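Glucose 1-dehydrogenase (Haloferax mediterranei, PDB 2VWH) catalyses the NAD(P)+-dependent, zinc-requiring oxidation of D-glucose to gluconolactone, prefers NADP+ as electron acceptor and also accepts other aldose sugars. Local coordinates at residues T86-P91 with Y112-I117. Residues are numbered along the deposited sequence; the frame is centred on the assembly and turned at random.
With BGC (beta-D-glucopyranose), chain C.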
loop_
_atom_site.group_PDB
_atom_site.type_symbol
_atom_site.label_atom_id
_atom_site.label_comp_id
_atom_site.label_asym_id
_atom_site.label_seq_id
_atom_site.Cartn_x
_atom_site.Cartn_y
_atom_site.Cartn_z
ATOM N N THR A 86 26.988 -2.653 2.857
ATOM C CA THR A 86 25.720 -1.938 2.723
ATOM C C THR A 86 26.010 -0.506 2.249
ATOM O O THR A 86 27.159 -0.054 2.223
ATOM C CB THR A 86 24.875 -1.931 4.039
ATOM O OG1 THR A 86 25.533 -1.143 5.052
ATOM C CG2 THR A 86 24.641 -3.382 4.559
ATOM N N VAL A 87 24.966 0.212 1.886
ATOM C CA VAL A 87 25.136 1.497 1.218
ATOM C C VAL A 87 24.965 2.717 2.147
ATOM O O VAL A 87 25.697 3.718 2.010
ATOM C CB VAL A 87 24.202 1.566 0.002
ATOM C CG1 VAL A 87 24.281 2.939 -0.679
ATOM C CG2 VAL A 87 24.564 0.421 -0.974
ATOM N N ARG A 88 24.053 2.617 3.113
ATOM C CA ARG A 88 23.726 3.762 3.968
ATOM C C ARG A 88 24.609 3.901 5.206
ATOM O O ARG A 88 24.968 2.911 5.852
ATOM C CB ARG A 88 22.246 3.754 4.374
ATOM C CG ARG A 88 21.380 4.256 3.261
ATOM C CD ARG A 88 19.923 4.328 3.629
ATOM N NE ARG A 88 19.159 4.832 2.493
ATOM C CZ ARG A 88 17.887 5.219 2.553
ATOM N NH1 ARG A 88 17.216 5.143 3.690
ATOM N NH2 ARG A 88 17.283 5.688 1.468
ATOM N N ARG A 89 24.956 5.150 5.505
ATOM C CA ARG A 89 25.772 5.495 6.665
ATOM C C ARG A 89 25.153 6.712 7.355
ATOM O O ARG A 89 24.443 7.494 6.718
ATOM C CB ARG A 89 27.207 5.826 6.242
ATOM C CG ARG A 89 27.956 4.705 5.524
ATOM C CD ARG A 89 28.374 3.605 6.491
ATOM N NE ARG A 89 29.084 2.540 5.786
ATOM C CZ ARG A 89 28.507 1.566 5.083
ATOM N NH1 ARG A 89 27.187 1.479 4.999
ATOM N NH2 ARG A 89 29.269 0.666 4.465
ATOM N N PRO A 90 25.416 6.880 8.665
ATOM C CA PRO A 90 24.877 8.031 9.395
ATOM C C PRO A 90 25.333 9.357 8.781
ATOM O O PRO A 90 26.448 9.436 8.258
ATOM C CB PRO A 90 25.470 7.883 10.804
ATOM C CG PRO A 90 25.944 6.502 10.910
ATOM C CD PRO A 90 26.235 6.008 9.523
ATOM N N PRO A 91 24.489 10.397 8.841
ATOM C CA PRO A 91 24.902 11.678 8.275
ATOM C C PRO A 91 25.902 12.390 9.187
ATOM O O PRO A 91 26.281 11.840 10.234
ATOM C CB PRO A 91 23.584 12.449 8.160
ATOM C CG PRO A 91 22.754 11.920 9.260
ATOM C CD PRO A 91 23.151 10.475 9.452
ATOM N N TYR A 112 20.444 10.311 6.336
ATOM C CA TYR A 112 21.399 9.282 5.920
ATOM C C TYR A 112 22.326 9.840 4.844
ATOM O O TYR A 112 22.000 10.821 4.194
ATOM C CB TYR A 112 20.660 8.056 5.378
ATOM C CG TYR A 112 19.847 8.327 4.138
ATOM C CD1 TYR A 112 20.428 8.274 2.880
ATOM C CD2 TYR A 112 18.498 8.659 4.222
ATOM C CE1 TYR A 112 19.696 8.539 1.737
ATOM C CE2 TYR A 112 17.755 8.914 3.084
ATOM C CZ TYR A 112 18.355 8.851 1.845
ATOM O OH TYR A 112 17.622 9.104 0.711
ATOM N N PHE A 113 23.484 9.209 4.689
ATOM C CA PHE A 113 24.254 9.282 3.452
ATOM C C PHE A 113 24.139 7.935 2.741
ATOM O O PHE A 113 23.967 6.909 3.395
ATOM C CB PHE A 113 25.740 9.512 3.736
ATOM C CG PHE A 113 26.068 10.859 4.328
ATOM C CD1 PHE A 113 25.285 11.986 4.069
ATOM C CD2 PHE A 113 27.208 11.005 5.111
ATOM C CE1 PHE A 113 25.627 13.225 4.602
ATOM C CE2 PHE A 113 27.551 12.250 5.650
ATOM C CZ PHE A 113 26.764 13.351 5.389
ATOM N N GLU A 114 24.247 7.947 1.412
ATOM C CA GLU A 114 24.430 6.722 0.636
ATOM C C GLU A 114 25.767 6.801 -0.085
ATOM O O GLU A 114 26.004 7.708 -0.900
ATOM C CB GLU A 114 23.293 6.540 -0.375
ATOM C CG GLU A 114 21.989 6.116 0.257
ATOM C CD GLU A 114 20.792 6.066 -0.719
ATOM O OE1 GLU A 114 20.834 6.633 -1.835
ATOM O OE2 GLU A 114 19.778 5.460 -0.337
ATOM N N ARG A 115 26.636 5.842 0.206
ATOM C CA ARG A 115 27.966 5.799 -0.385
ATOM C C ARG A 115 27.864 5.612 -1.899
ATOM O O ARG A 115 27.180 4.709 -2.383
ATOM C CB ARG A 115 28.802 4.693 0.269
ATOM C CG ARG A 115 29.164 5.012 1.753
ATOM C CD ARG A 115 30.395 4.256 2.299
ATOM N NE ARG A 115 31.580 4.474 1.475
ATOM C CZ ARG A 115 32.829 4.127 1.794
ATOM N NH1 ARG A 115 33.124 3.555 2.949
ATOM N NH2 ARG A 115 33.803 4.368 0.921
ATOM N N GLY A 116 28.529 6.500 -2.627
ATOM C CA GLY A 116 28.509 6.536 -4.076
ATOM C C GLY A 116 27.326 7.272 -4.686
ATOM O O GLY A 116 27.226 7.370 -5.900
ATOM N N ILE A 117 26.437 7.800 -3.854
ATOM C CA ILE A 117 25.189 8.357 -4.343
ATOM C C ILE A 117 24.900 9.716 -3.712
ATOM O O ILE A 117 24.750 10.703 -4.430
ATOM C CB ILE A 117 23.986 7.411 -4.110
ATOM C CG1 ILE A 117 24.244 6.030 -4.727
ATOM C CG2 ILE A 117 22.703 8.011 -4.732
ATOM C CD1 ILE A 117 23.130 5.008 -4.445
HETATM C C2 BGC C . 20.811 1.842 -4.551
HETATM C C3 BGC C . 20.063 1.904 -3.226
HETATM C C4 BGC C . 19.604 3.338 -3.021
HETATM C C5 BGC C . 18.768 3.822 -4.233
HETATM C C6 BGC C . 18.312 5.268 -4.020
HETATM C C1 BGC C . 19.943 2.371 -5.676
HETATM O O1 BGC C . 20.624 2.116 -6.874
HETATM O O2 BGC C . 20.952 0.489 -4.878
HETATM O O3 BGC C . 20.911 1.484 -2.175
HETATM O O4 BGC C . 18.930 3.444 -1.791
HETATM O O5 BGC C . 19.529 3.696 -5.454
HETATM O O6 BGC C . 19.450 6.089 -4.070
HETATM O O HOH W 1 31.843 3.942 5.901
#
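Tyr-112 lies face to face with the guanidinium of Arg-88: CZ of Arg-88 stands 3.6 Å from the ring centroid and the planes diverge by only 10°, a cation-pi stack. With CG between the backbone N and the carbonyl carbon (chi1 63°), the Tyr-112 ring comes back against the guanidinium although its CB leads away from 86-91. Next, Phe-113 and Arg-89 form an antiparallel hydrogen-bonded pair, N of Phe-113 reaching O of Arg-89 at 2.8 Å and the return bond running from N of Arg-89. The Phe-113 ring receives CA of Pro-91 over its centre, a CH-pi contact of 3.8 Å to the centroid. Glu-114 faces Arg-88 as a non-hydrogen-bonded pair, their side chains running alongside each other. OE2 of Glu-114 lies in the guanidinium plane and takes NE of Arg-88 (3.0 Å) on its anti side and NH2 (3.1 Å) from above the carboxylate plane; NH1 bonds O of Pro-104. OE2 also accepts a hydrogen bond from glucose O4 (2.6 Å), and OE1 one from O6 (2.7 Å), so Arg-88 probably steadies this substrate-binding carboxylate from the second shell. Replacing Arg-88 by alanine would strip Tyr-112 of its stacked guanidinium and would probably leave the carboxylate without its countercharge and freer to turn. Arg-115 gives its N to O of Val-87, and a water bridges its NH1 to NE of Arg-89; its own NE bonds O of His-121. Within the GroES-like domain, strand 113-115 lies between 88-89 and 119-120 in a small mixed sheet, Arg-115 reaching strand 127-131; separately, Thr-86 touches helix 306-318.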